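Local structure of adhesion G-protein coupled receptor G6 (Danio rerio, 6V55) at residues Thr556-Val561 with Leu601-Lys606; Thr542-Leu547 with Val562-Asn567; Thr634-Asp639 with Phe674-Arg679. The protein acts as an adhesion G-protein coupled receptor linked to myelination, with a large, glycosylated and calcium-binding extracellular region that probably takes part in cell adhesion. All blocks are in the same frame, centred on the assembly; numbering follows the deposited sequence.

Contact 1 (Thr556-Val561 with Leu601-Lys606)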
ATOM      1  N   THR A 556      34.277  -9.438   0.640  1.00 29.76           N
ATOM      2  CA  THR A 556      32.875  -9.068   0.438  1.00 26.99           C
ATOM      3  C   THR A 556      32.080 -10.217  -0.162  1.00 23.11           C
ATOM      4  O   THR A 556      30.909 -10.398   0.198  1.00 22.72           O
ATOM      5  CB  THR A 556      32.748  -7.819  -0.437  1.00 28.10           C
ATOM      6  OG1 THR A 556      33.129  -8.122  -1.787  1.00 31.68           O
ATOM      7  CG2 THR A 556      33.640  -6.706   0.107  1.00 27.29           C
ATOM      8  N   LEU A 557      32.721 -11.056  -0.992  1.00 20.78           N
ATOM      9  CA  LEU A 557      32.061 -12.279  -1.453  1.00 21.48           C
ATOM     10  C   LEU A 557      31.875 -13.281  -0.314  1.00 20.72           C
ATOM     11  O   LEU A 557      30.824 -13.935  -0.224  1.00 20.46           O
ATOM     12  CB  LEU A 557      32.845 -12.918  -2.608  1.00 19.98           C
ATOM     13  CG  LEU A 557      32.215 -14.161  -3.259  1.00 17.20           C
ATOM     14  CD1 LEU A 557      30.789 -13.894  -3.674  1.00 11.21           C
ATOM     15  CD2 LEU A 557      33.012 -14.596  -4.459  1.00 16.79           C
ATOM     16  N   ALA A 558      32.860 -13.386   0.589  1.00 14.44           N
ATOM     17  CA  ALA A 558      32.704 -14.325   1.688  1.00 15.17           C
ATOM     18  C   ALA A 558      31.728 -13.820   2.748  1.00 17.30           C
ATOM     19  O   ALA A 558      31.142 -14.628   3.481  1.00 19.09           O
ATOM     20  CB  ALA A 558      34.046 -14.619   2.320  1.00 17.31           C
ATOM     21  N   SER A 559      31.528 -12.506   2.842  1.00 20.98           N
ATOM     22  CA  SER A 559      30.569 -12.006   3.815  1.00 21.77           C
ATOM     23  C   SER A 559      29.148 -12.304   3.374  1.00 24.13           C
ATOM     24  O   SER A 559      28.285 -12.554   4.214  1.00 23.69           O
ATOM     25  CB  SER A 559      30.771 -10.520   4.063  1.00 10.97           C
ATOM     26  OG  SER A 559      29.839  -9.756   3.323  1.00 21.13           O
ATOM     27  N   THR A 560      28.903 -12.364   2.068  1.00 22.09           N
ATOM     28  CA  THR A 560      27.581 -12.765   1.611  1.00 19.65           C
ATOM     29  C   THR A 560      27.367 -14.260   1.794  1.00 20.83           C
ATOM     30  O   THR A 560      26.272 -14.693   2.189  1.00 25.06           O
ATOM     31  CB  THR A 560      27.390 -12.360   0.156  1.00 13.96           C
ATOM     32  OG1 THR A 560      27.993 -11.079  -0.059  1.00 11.97           O
ATOM     33  CG2 THR A 560      25.952 -12.241  -0.146  1.00 14.54           C
ATOM     34  N   VAL A 561      28.415 -15.056   1.558  1.00 16.19           N
ATOM     35  CA  VAL A 561      28.275 -16.504   1.636  1.00 14.77           C
ATOM     36  C   VAL A 561      28.113 -16.949   3.087  1.00 15.01           C
ATOM     37  O   VAL A 561      27.310 -17.846   3.363  1.00 17.67           O
ATOM     38  CB  VAL A 561      29.466 -17.164   0.897  1.00 13.12           C
ATOM     39  CG1 VAL A 561      29.570 -18.670   1.125  1.00 12.84           C
ATOM     40  CG2 VAL A 561      29.349 -16.895  -0.576  1.00 10.88           C
ATOM     41  N   LEU A 601      41.710 -11.570   9.106  1.00 18.86           N
ATOM     42  CA  LEU A 601      40.419 -11.155   8.559  1.00 11.09           C
ATOM     43  C   LEU A 601      39.313 -11.935   9.252  1.00 10.57           C
ATOM     44  O   LEU A 601      39.376 -13.159   9.332  1.00 11.41           O
ATOM     45  CB  LEU A 601      40.347 -11.383   7.044  1.00 10.16           C
ATOM     46  CG  LEU A 601      38.958 -11.145   6.425  1.00 14.14           C
ATOM     47  CD1 LEU A 601      38.500  -9.700   6.607  1.00 12.59           C
ATOM     48  CD2 LEU A 601      38.866 -11.514   4.968  1.00 13.07           C
ATOM     49  N   THR A 602      38.297 -11.242   9.733  1.00 10.83           N
ATOM     50  CA  THR A 602      37.176 -11.870  10.412  1.00 12.72           C
ATOM     51  C   THR A 602      35.886 -11.566   9.658  1.00 16.67           C
ATOM     52  O   THR A 602      35.658 -10.424   9.246  1.00 19.33           O
ATOM     53  CB  THR A 602      37.104 -11.364  11.842  1.00 15.92           C
ATOM     54  OG1 THR A 602      38.415 -11.404  12.433  1.00 24.69           O
ATOM     55  CG2 THR A 602      36.213 -12.201  12.643  1.00 16.48           C
ATOM     56  N   ILE A 603      35.054 -12.586   9.437  1.00 15.95           N
ATOM     57  CA  ILE A 603      33.762 -12.410   8.774  1.00 12.49           C
ATOM     58  C   ILE A 603      32.663 -12.852   9.727  1.00 11.49           C
ATOM     59  O   ILE A 603      32.568 -14.035  10.063  1.00 14.93           O
ATOM     60  CB  ILE A 603      33.665 -13.183   7.457  1.00 10.01           C
ATOM     61  CG1 ILE A 603      34.658 -12.638   6.446  1.00 12.68           C
ATOM     62  CG2 ILE A 603      32.303 -12.998   6.901  1.00 10.26           C
ATOM     63  CD1 ILE A 603      35.684 -13.600   6.177  1.00 16.78           C
ATOM     64  N   SER A 604      31.832 -11.916  10.150  1.00 11.37           N
ATOM     65  CA  SER A 604      30.837 -12.189  11.169  1.00 15.43           C
ATOM     66  C   SER A 604      29.431 -12.245  10.588  1.00 26.43           C
ATOM     67  O   SER A 604      29.140 -11.699   9.516  1.00 36.65           O
ATOM     68  CB  SER A 604      30.876 -11.129  12.273  1.00 14.65           C
ATOM     69  OG  SER A 604      30.217 -11.587  13.443  1.00 20.79           O
ATOM     70  N   SER A 605      28.558 -12.906  11.338  1.00 21.78           N
ATOM     71  CA  SER A 605      27.128 -12.937  11.076  1.00 20.34           C
ATOM     72  C   SER A 605      26.442 -13.203  12.407  1.00 20.38           C
ATOM     73  O   SER A 605      27.103 -13.247  13.451  1.00 24.28           O
ATOM     74  CB  SER A 605      26.790 -14.006  10.046  1.00 28.37           C
ATOM     75  OG  SER A 605      27.151 -15.266  10.577  1.00 38.06           O
ATOM     76  N   LYS A 606      25.119 -13.418  12.369  1.00 22.19           N
ATOM     77  CA  LYS A 606      24.363 -13.616  13.603  1.00 27.52           C
ATOM     78  C   LYS A 606      24.701 -14.952  14.269  1.00 29.79           C
ATOM     79  O   LYS A 606      24.982 -14.977  15.471  1.00 29.67           O
ATOM     80  CB  LYS A 606      22.863 -13.484  13.327  1.00 34.80           C
ATOM     81  CG  LYS A 606      21.984 -13.374  14.595  1.00 42.34           C
ATOM     82  CD  LYS A 606      20.625 -14.100  14.398  1.00 49.50           C
ATOM     83  CE  LYS A 606      19.963 -14.540  15.719  1.00 51.22           C
ATOM     84  NZ  LYS A 606      20.248 -15.969  16.085  1.00 48.21           N
TER
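Ala558 and Ser559 of helix 555-568 rest on Ile603 of strand 600-603, an outermost strand of its sheet. The contact joins the helical part of the GAIN domain to its β-sandwich. At the start of the segment, Thr556 touches an N-acetylglucosamine of a glycan attached to the protein, which also neighbours Gln514 and Asn554. Ala558 points its methyl at the strand, and CB lies 4.3 Å from Ile603 CD1. The backbones come nearest one residue on, with Ser559 CA 5.9 Å from Ile603 CA. Ser559 meets the strand mainly through its backbone: its CA is 3.7 Å from Ile603 CG2. That methyl is the branch anti to the backbone N of Ile603, and it also lies 4.0 Å from Ala558 O. CG1 stands beside the N (chi1 -65°) and carries CD1 to Ala558 CB. Ser559 OG makes a weak hydrogen bond back to Thr556 O. No hydrogen bond spans the contact. Thr560 faces away from the strand and packs on helix 517-527, while Val561 packs on helix 534-550. The firmer bond at Thr556 O comes from Thr560 OG1, at 3.0 Å in the carbonyl plane, with a C=O...OG1 angle of 158°.

Contact 2 (Thr542-Leu547 with Val562-Asn567); sequences TKVMEL and VTIISN
Lys543 NZ, one residue before the Val544 that packs on Ile564 and Ile565, is gripped by three oxygens. They are Glu546 OE2 and the carbonyl O atoms of Thr508 and Ile510. The contact itself is a helix-helix packing in the helical subdomain of the GAIN domain. The salt bridge from Lys543 NZ to Glu546 OE2 measures 2.7 Å. It uses the syn side of the carboxylate, with NZ 27° out of its plane. The charged group is therefore tied both within its own helix and to the chain ahead of the helices. Helices 534-550 and 555-568 follow each other in the chain and run in roughly opposite senses. Their closest CA atoms here, of Val544 and Ile564, are 8.1 Å apart. Val544 points toward the second helix and splits its two methyls between two isoleucines. CG2 meets Ile564 at both of that residue's methyls, 3.7 Å from CD1 and 3.8 Å from CG2. The two side chains slide past each other in opposite directions. Ile565 leaves its helix at the flank, but its CD1 reaches back to the contact. Ile564 also touches Ala525, and Ile565 touches Val587, so helices 517-527 and 573-593 join the same apolar interior. Val544 CG1, anti to its own backbone N (chi1 163°), completes the group at 4.1 Å from Ile565 CD1.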
ATOM      1  N   THR A 542      23.284 -26.053  -2.416  1.00 19.63           N
ATOM      2  CA  THR A 542      24.025 -26.637  -3.538  1.00 24.47           C
ATOM      3  C   THR A 542      24.633 -25.561  -4.442  1.00 25.30           C
ATOM      4  O   THR A 542      25.825 -25.643  -4.782  1.00 23.01           O
ATOM      5  CB  THR A 542      23.127 -27.592  -4.320  1.00 28.85           C
ATOM      6  OG1 THR A 542      22.823 -28.718  -3.478  1.00 33.13           O
ATOM      7  CG2 THR A 542      23.817 -28.101  -5.576  1.00 29.05           C
ATOM      8  N   LYS A 543      23.859 -24.506  -4.759  1.00 23.79           N
ATOM      9  CA  LYS A 543      24.366 -23.382  -5.554  1.00 20.84           C
ATOM     10  C   LYS A 543      25.491 -22.608  -4.851  1.00 21.89           C
ATOM     11  O   LYS A 543      26.445 -22.184  -5.519  1.00 26.44           O
ATOM     12  CB  LYS A 543      23.223 -22.433  -5.909  1.00 18.61           C
ATOM     13  CG  LYS A 543      23.599 -21.394  -6.958  1.00 19.52           C
ATOM     14  CD  LYS A 543      24.150 -22.048  -8.222  1.00 22.62           C
ATOM     15  CE  LYS A 543      23.005 -22.686  -9.019  1.00 24.22           C
ATOM     16  NZ  LYS A 543      23.441 -23.532 -10.173  1.00 24.31           N
ATOM     17  N   VAL A 544      25.422 -22.462  -3.516  1.00 16.32           N
ATOM     18  CA  VAL A 544      26.510 -21.864  -2.738  1.00 16.24           C
ATOM     19  C   VAL A 544      27.773 -22.717  -2.829  1.00 16.29           C
ATOM     20  O   VAL A 544      28.881 -22.182  -2.960  1.00 18.59           O
ATOM     21  CB  VAL A 544      26.051 -21.649  -1.279  1.00 16.17           C
ATOM     22  CG1 VAL A 544      27.204 -21.417  -0.303  1.00 16.12           C
ATOM     23  CG2 VAL A 544      25.141 -20.482  -1.220  1.00 16.22           C
ATOM     24  N   MET A 545      27.622 -24.047  -2.880  1.00 16.40           N
ATOM     25  CA  MET A 545      28.781 -24.921  -3.068  1.00 16.94           C
ATOM     26  C   MET A 545      29.386 -24.782  -4.464  1.00 19.57           C
ATOM     27  O   MET A 545      30.616 -24.794  -4.610  1.00 25.59           O
ATOM     28  CB  MET A 545      28.396 -26.374  -2.812  1.00 23.57           C
ATOM     29  CG  MET A 545      29.545 -27.382  -2.958  1.00 30.73           C
ATOM     30  SD  MET A 545      30.962 -27.010  -1.887  1.00 36.26           S
ATOM     31  CE  MET A 545      30.482 -28.157  -0.633  1.00 36.92           C
ATOM     32  N   GLU A 546      28.546 -24.613  -5.493  1.00 18.44           N
ATOM     33  CA  GLU A 546      29.065 -24.379  -6.837  1.00 23.58           C
ATOM     34  C   GLU A 546      29.767 -23.032  -6.921  1.00 25.87           C
ATOM     35  O   GLU A 546      30.843 -22.914  -7.530  1.00 28.64           O
ATOM     36  CB  GLU A 546      27.930 -24.445  -7.856  1.00 28.47           C
ATOM     37  CG  GLU A 546      27.162 -25.761  -7.879  1.00 37.08           C
ATOM     38  CD  GLU A 546      25.934 -25.702  -8.796  1.00 46.51           C
ATOM     39  OE1 GLU A 546      25.141 -26.679  -8.808  1.00 48.22           O
ATOM     40  OE2 GLU A 546      25.763 -24.675  -9.506  1.00 48.42           O
ATOM     41  N   LEU A 547      29.195 -22.038  -6.242  1.00 22.11           N
ATOM     42  CA  LEU A 547      29.746 -20.699  -6.198  1.00 21.55           C
ATOM     43  C   LEU A 547      31.090 -20.672  -5.495  1.00 24.29           C
ATOM     44  O   LEU A 547      32.011 -20.008  -5.965  1.00 33.88           O
ATOM     45  CB  LEU A 547      28.765 -19.780  -5.484  1.00 21.19           C
ATOM     46  CG  LEU A 547      29.033 -18.286  -5.476  1.00 21.27           C
ATOM     47  CD1 LEU A 547      27.739 -17.601  -5.758  1.00 23.21           C
ATOM     48  CD2 LEU A 547      29.589 -17.810  -4.158  1.00 19.23           C
ATOM     49  N   VAL A 562      28.721 -16.224   4.041  1.00 13.79           N
ATOM     50  CA  VAL A 562      28.619 -16.603   5.455  1.00 14.26           C
ATOM     51  C   VAL A 562      27.222 -16.287   5.987  1.00 19.04           C
ATOM     52  O   VAL A 562      26.706 -16.982   6.885  1.00 22.72           O
ATOM     53  CB  VAL A 562      29.805 -15.962   6.236  1.00 11.15           C
ATOM     54  CG1 VAL A 562      29.544 -15.687   7.711  1.00 10.76           C
ATOM     55  CG2 VAL A 562      31.009 -16.891   6.139  1.00 12.28           C
ATOM     56  N   THR A 563      26.524 -15.355   5.332  1.00 20.69           N
ATOM     57  CA  THR A 563      25.201 -15.087   5.833  1.00 22.80           C
ATOM     58  C   THR A 563      24.119 -15.855   5.104  1.00 23.93           C
ATOM     59  O   THR A 563      22.985 -15.876   5.598  1.00 27.57           O
ATOM     60  CB  THR A 563      24.935 -13.590   5.806  1.00 29.22           C
ATOM     61  OG1 THR A 563      24.893 -13.121   4.455  1.00 22.53           O
ATOM     62  CG2 THR A 563      26.060 -12.878   6.526  1.00 32.69           C
ATOM     63  N   ILE A 564      24.415 -16.459   3.946  1.00 23.74           N
ATOM     64  CA  ILE A 564      23.550 -17.531   3.459  1.00 17.39           C
ATOM     65  C   ILE A 564      23.536 -18.660   4.473  1.00 20.84           C
ATOM     66  O   ILE A 564      22.468 -19.044   4.958  1.00 30.14           O
ATOM     67  CB  ILE A 564      23.984 -18.013   2.064  1.00 12.55           C
ATOM     68  CG1 ILE A 564      23.890 -16.821   1.126  1.00 15.85           C
ATOM     69  CG2 ILE A 564      23.061 -19.083   1.586  1.00 13.02           C
ATOM     70  CD1 ILE A 564      24.584 -16.954  -0.218  1.00 17.86           C
ATOM     71  N   ILE A 565      24.722 -19.070   4.935  1.00 17.51           N
ATOM     72  CA  ILE A 565      24.860 -20.204   5.857  1.00 16.44           C
ATOM     73  C   ILE A 565      24.356 -19.857   7.264  1.00 19.23           C
ATOM     74  O   ILE A 565      23.762 -20.706   7.943  1.00 25.94           O
ATOM     75  CB  ILE A 565      26.329 -20.683   5.860  1.00 11.63           C
ATOM     76  CG1 ILE A 565      26.831 -20.890   4.418  1.00 11.40           C
ATOM     77  CG2 ILE A 565      26.483 -21.974   6.633  1.00 12.70           C
ATOM     78  CD1 ILE A 565      26.198 -22.053   3.652  1.00 11.74           C
ATOM     79  N   SER A 566      24.537 -18.605   7.704  1.00 13.95           N
ATOM     80  CA  SER A 566      23.973 -18.158   8.980  1.00 17.25           C
ATOM     81  C   SER A 566      22.448 -18.152   8.967  1.00 25.05           C
ATOM     82  O   SER A 566      21.819 -18.503   9.976  1.00 26.32           O
ATOM     83  CB  SER A 566      24.463 -16.755   9.306  1.00 17.42           C
ATOM     84  OG  SER A 566      23.946 -16.294  10.546  1.00 19.69           O
ATOM     85  N   ASN A 567      21.845 -17.780   7.830  1.00 25.15           N
ATOM     86  CA  ASN A 567      20.398 -17.804   7.717  1.00 22.41           C
ATOM     87  C   ASN A 567      19.856 -19.222   7.622  1.00 25.55           C
ATOM     88  O   ASN A 567      18.738 -19.483   8.080  1.00 32.22           O
ATOM     89  CB  ASN A 567      19.957 -17.050   6.487  1.00 21.73           C
ATOM     90  CG  ASN A 567      20.079 -15.574   6.619  1.00 20.96           C
ATOM     91  OD1 ASN A 567      20.419 -15.056   7.681  1.00 26.96           O
ATOM     92  ND2 ASN A 567      19.858 -14.874   5.509  1.00 16.40           N
TER

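Contact 3 (Thr634-Asp639 with Phe674-Arg679); sequences TDPQID and FMFFGR
Ile638 and Phe674 lie alongside each other, their side chains sliding past in opposite directions. Pro636 and Phe676 instead cross at about a right angle. The two pairs bridge the sheets of the GAIN β-sandwich. Strand 637-639 is an outermost strand of one sheet, and strand 671-677 is an inner strand of the other. The segments run in opposite senses, with the CA atoms of Pro636 and Phe676 8.0 Å apart. Both phenylalanines hold CG anti to the backbone N (chi1 -172° in Phe674, 175° in Phe676), which carries both rings toward the opposite sheet, against Ile638 and Pro636. Ile638 offers its longer branch: CD1 lies 3.6 Å from Phe674 CD1, and CG1 lies 3.8 Å from the same ring atom. Pro636 brings CB to 3.9 Å from Phe676 CD1, with CG close behind. Each meets its ring obliquely. Around them Val609 touches Pro636, Ile638 and Phe676, while Leu625 and Ala627 pack on Phe674. Tyr696 meets the Phe676 ring with the planes at about 35°. Met675 and Phe677 point the other way, onto helix 573-593, so this strand serves the sandwich on one face and the helices on the other. No hydrogen bond links the two segments. Shape fit and the exclusion of water, not directional bonds, therefore hold the two sheets together here.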
ATOM      1  N   THR A 634      25.397  -8.086  19.129  1.00 59.89           N
ATOM      2  CA  THR A 634      24.612  -9.303  19.018  1.00 59.25           C
ATOM      3  C   THR A 634      25.351 -10.430  18.295  1.00 55.70           C
ATOM      4  O   THR A 634      24.935 -11.593  18.397  1.00 55.12           O
ATOM      5  CB  THR A 634      23.262  -8.980  18.341  1.00 60.27           C
ATOM      6  OG1 THR A 634      22.334 -10.051  18.549  1.00 61.08           O
ATOM      7  CG2 THR A 634      23.405  -8.671  16.856  1.00 59.04           C
ATOM      8  N   ASP A 635      26.490 -10.121  17.618  1.00 50.29           N
ATOM      9  CA  ASP A 635      27.223 -11.069  16.794  1.00 41.36           C
ATOM     10  C   ASP A 635      28.528 -11.470  17.460  1.00 41.01           C
ATOM     11  O   ASP A 635      29.170 -10.637  18.111  1.00 41.79           O
ATOM     12  CB  ASP A 635      27.523 -10.478  15.412  1.00 37.21           C
ATOM     13  CG  ASP A 635      26.270 -10.364  14.549  1.00 39.03           C
ATOM     14  OD1 ASP A 635      25.175 -10.710  15.036  1.00 40.63           O
ATOM     15  OD2 ASP A 635      26.362  -9.936  13.388  1.00 39.62           O
ATOM     16  N   PRO A 636      28.942 -12.730  17.332  1.00 39.05           N
ATOM     17  CA  PRO A 636      30.194 -13.150  17.967  1.00 38.58           C
ATOM     18  C   PRO A 636      31.414 -12.720  17.160  1.00 33.76           C
ATOM     19  O   PRO A 636      31.373 -12.617  15.929  1.00 31.64           O
ATOM     20  CB  PRO A 636      30.065 -14.679  18.038  1.00 36.02           C
ATOM     21  CG  PRO A 636      29.096 -15.035  16.973  1.00 35.94           C
ATOM     22  CD  PRO A 636      28.166 -13.878  16.824  1.00 37.24           C
ATOM     23  N   GLN A 637      32.500 -12.453  17.885  1.00 30.43           N
ATOM     24  CA  GLN A 637      33.759 -11.965  17.335  1.00 31.95           C
ATOM     25  C   GLN A 637      34.879 -12.960  17.634  1.00 31.52           C
ATOM     26  O   GLN A 637      34.701 -13.924  18.379  1.00 32.31           O
ATOM     27  CB  GLN A 637      34.102 -10.597  17.926  1.00 37.75           C
ATOM     28  CG  GLN A 637      34.753  -9.594  16.990  1.00 40.97           C
ATOM     29  CD  GLN A 637      34.904  -8.242  17.665  1.00 45.55           C
ATOM     30  OE1 GLN A 637      34.115  -7.896  18.552  1.00 45.57           O
ATOM     31  NE2 GLN A 637      35.919  -7.473  17.260  1.00 47.54           N
ATOM     32  N   ILE A 638      36.056 -12.726  17.054  1.00 29.06           N
ATOM     33  CA  ILE A 638      37.196 -13.618  17.222  1.00 27.60           C
ATOM     34  C   ILE A 638      38.361 -12.831  17.804  1.00 33.34           C
ATOM     35  O   ILE A 638      38.806 -11.839  17.212  1.00 31.37           O
ATOM     36  CB  ILE A 638      37.602 -14.291  15.905  1.00 22.70           C
ATOM     37  CG1 ILE A 638      36.539 -15.287  15.488  1.00 23.06           C
ATOM     38  CG2 ILE A 638      38.924 -15.050  16.055  1.00 17.80           C
ATOM     39  CD1 ILE A 638      36.790 -15.851  14.111  1.00 24.33           C
ATOM     40  N   ASP A 639      38.848 -13.275  18.962  1.00 36.89           N
ATOM     41  CA  ASP A 639      40.125 -12.846  19.521  1.00 36.92           C
ATOM     42  C   ASP A 639      41.206 -13.800  19.019  1.00 35.19           C
ATOM     43  O   ASP A 639      41.145 -15.006  19.286  1.00 37.69           O
ATOM     44  CB  ASP A 639      40.045 -12.863  21.048  1.00 43.43           C
ATOM     45  CG  ASP A 639      41.104 -12.002  21.727  1.00 52.75           C
ATOM     46  OD1 ASP A 639      42.268 -11.926  21.259  1.00 53.87           O
ATOM     47  OD2 ASP A 639      40.762 -11.418  22.780  1.00 58.29           O
ATOM     48  N   PHE A 674      39.694 -20.280  11.905  1.00 14.62           N
ATOM     49  CA  PHE A 674      38.891 -20.402  13.115  1.00 11.90           C
ATOM     50  C   PHE A 674      37.446 -20.154  12.722  1.00 11.93           C
ATOM     51  O   PHE A 674      37.164 -19.180  12.026  1.00 15.39           O
ATOM     52  CB  PHE A 674      39.373 -19.396  14.170  1.00 13.28           C
ATOM     53  CG  PHE A 674      38.743 -19.552  15.531  1.00 18.80           C
ATOM     54  CD1 PHE A 674      37.540 -18.908  15.843  1.00 22.64           C
ATOM     55  CD2 PHE A 674      39.390 -20.261  16.530  1.00 24.09           C
ATOM     56  CE1 PHE A 674      36.961 -19.021  17.095  1.00 24.96           C
ATOM     57  CE2 PHE A 674      38.816 -20.375  17.806  1.00 26.69           C
ATOM     58  CZ  PHE A 674      37.602 -19.739  18.082  1.00 26.32           C
ATOM     59  N   MET A 675      36.540 -21.038  13.148  1.00 13.81           N
ATOM     60  CA  MET A 675      35.098 -20.864  12.963  1.00 13.10           C
ATOM     61  C   MET A 675      34.386 -21.097  14.287  1.00 16.69           C
ATOM     62  O   MET A 675      34.732 -22.019  15.034  1.00 16.70           O
ATOM     63  CB  MET A 675      34.520 -21.836  11.922  1.00 11.24           C
ATOM     64  CG  MET A 675      35.299 -21.908  10.632  1.00 11.71           C
ATOM     65  SD  MET A 675      34.699 -23.098   9.452  0.66 14.10           S
ATOM     66  CE  MET A 675      36.282 -23.844   9.049  1.00 15.85           C
ATOM     67  N   PHE A 676      33.392 -20.267  14.581  1.00 17.86           N
ATOM     68  CA  PHE A 676      32.538 -20.458  15.747  1.00 16.95           C
ATOM     69  C   PHE A 676      31.107 -20.592  15.254  1.00 18.95           C
ATOM     70  O   PHE A 676      30.595 -19.690  14.579  1.00 22.27           O
ATOM     71  CB  PHE A 676      32.685 -19.292  16.731  1.00 17.47           C
ATOM     72  CG  PHE A 676      31.741 -19.352  17.899  1.00 20.29           C
ATOM     73  CD1 PHE A 676      30.574 -18.575  17.920  1.00 23.32           C
ATOM     74  CD2 PHE A 676      32.027 -20.163  18.983  1.00 22.40           C
ATOM     75  CE1 PHE A 676      29.702 -18.639  18.993  1.00 25.05           C
ATOM     76  CE2 PHE A 676      31.170 -20.226  20.071  1.00 25.52           C
ATOM     77  CZ  PHE A 676      30.000 -19.471  20.074  1.00 26.89           C
ATOM     78  N   PHE A 677      30.459 -21.705  15.588  1.00 17.31           N
ATOM     79  CA  PHE A 677      29.073 -21.942  15.195  1.00 14.64           C
ATOM     80  C   PHE A 677      28.180 -21.654  16.397  1.00 20.71           C
ATOM     81  O   PHE A 677      28.195 -22.391  17.387  1.00 23.35           O
ATOM     82  CB  PHE A 677      28.883 -23.368  14.688  1.00 13.32           C
ATOM     83  CG  PHE A 677      29.465 -23.614  13.322  1.00 12.54           C
ATOM     84  CD1 PHE A 677      30.812 -23.944  13.167  1.00 12.21           C
ATOM     85  CD2 PHE A 677      28.661 -23.528  12.187  1.00 12.27           C
ATOM     86  CE1 PHE A 677      31.350 -24.175  11.908  1.00 11.62           C
ATOM     87  CE2 PHE A 677      29.191 -23.768  10.913  1.00 11.69           C
ATOM     88  CZ  PHE A 677      30.536 -24.095  10.783  1.00 11.38           C
ATOM     89  N   GLY A 678      27.420 -20.563  16.327  1.00 25.90           N
ATOM     90  CA  GLY A 678      26.510 -20.244  17.411  1.00 25.80           C
ATOM     91  C   GLY A 678      25.320 -21.172  17.508  1.00 28.12           C
ATOM     92  O   GLY A 678      24.754 -21.323  18.594  1.00 29.48           O
ATOM     93  N   ARG A 679      24.936 -21.803  16.399  1.00 30.69           N
ATOM     94  CA  ARG A 679      23.787 -22.691  16.348  1.00 31.07           C
ATOM     95  C   ARG A 679      24.251 -24.083  15.939  1.00 31.45           C
ATOM     96  O   ARG A 679      25.275 -24.242  15.266  1.00 29.39           O
ATOM     97  CB  ARG A 679      22.730 -22.141  15.389  1.00 28.88           C
ATOM     98  CG  ARG A 679      22.094 -20.862  15.921  1.00 36.13           C
ATOM     99  CD  ARG A 679      20.693 -20.655  15.391  1.00 46.01           C
ATOM    100  NE  ARG A 679      19.836 -21.779  15.734  1.00 58.17           N
ATOM    101  CZ  ARG A 679      19.040 -21.814  16.797  1.00 66.29           C
ATOM    102  NH1 ARG A 679      18.980 -20.765  17.613  1.00 67.82           N
ATOM    103  NH2 ARG A 679      18.304 -22.899  17.034  1.00 68.24           N
TER

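The three contacts form a path through the GAIN domain: helix to helix, helix to strand, then sheet to sheet. Contacts 1 and 2 share helix 555-568 and have centres about 11 Å apart. They touch directly where Val561 CG2 packs 3.7 Å from Leu547 CD2. Contacts 1 and 3 also have centres about 11 Å apart and use the same four-stranded sheet. Ser604 OG hydrogen-bonds Pro636 O at 2.9 Å, joining segment 601-606 to segment 634-639. Contacts 2 and 3 do not touch; their centres are about 17 Å apart, with nearest atoms about 5 Å apart. An N-acetylglucosamine of a glycan attached to the protein lies about 9 Å from the Ser559 side chain; it marks no binding pocket.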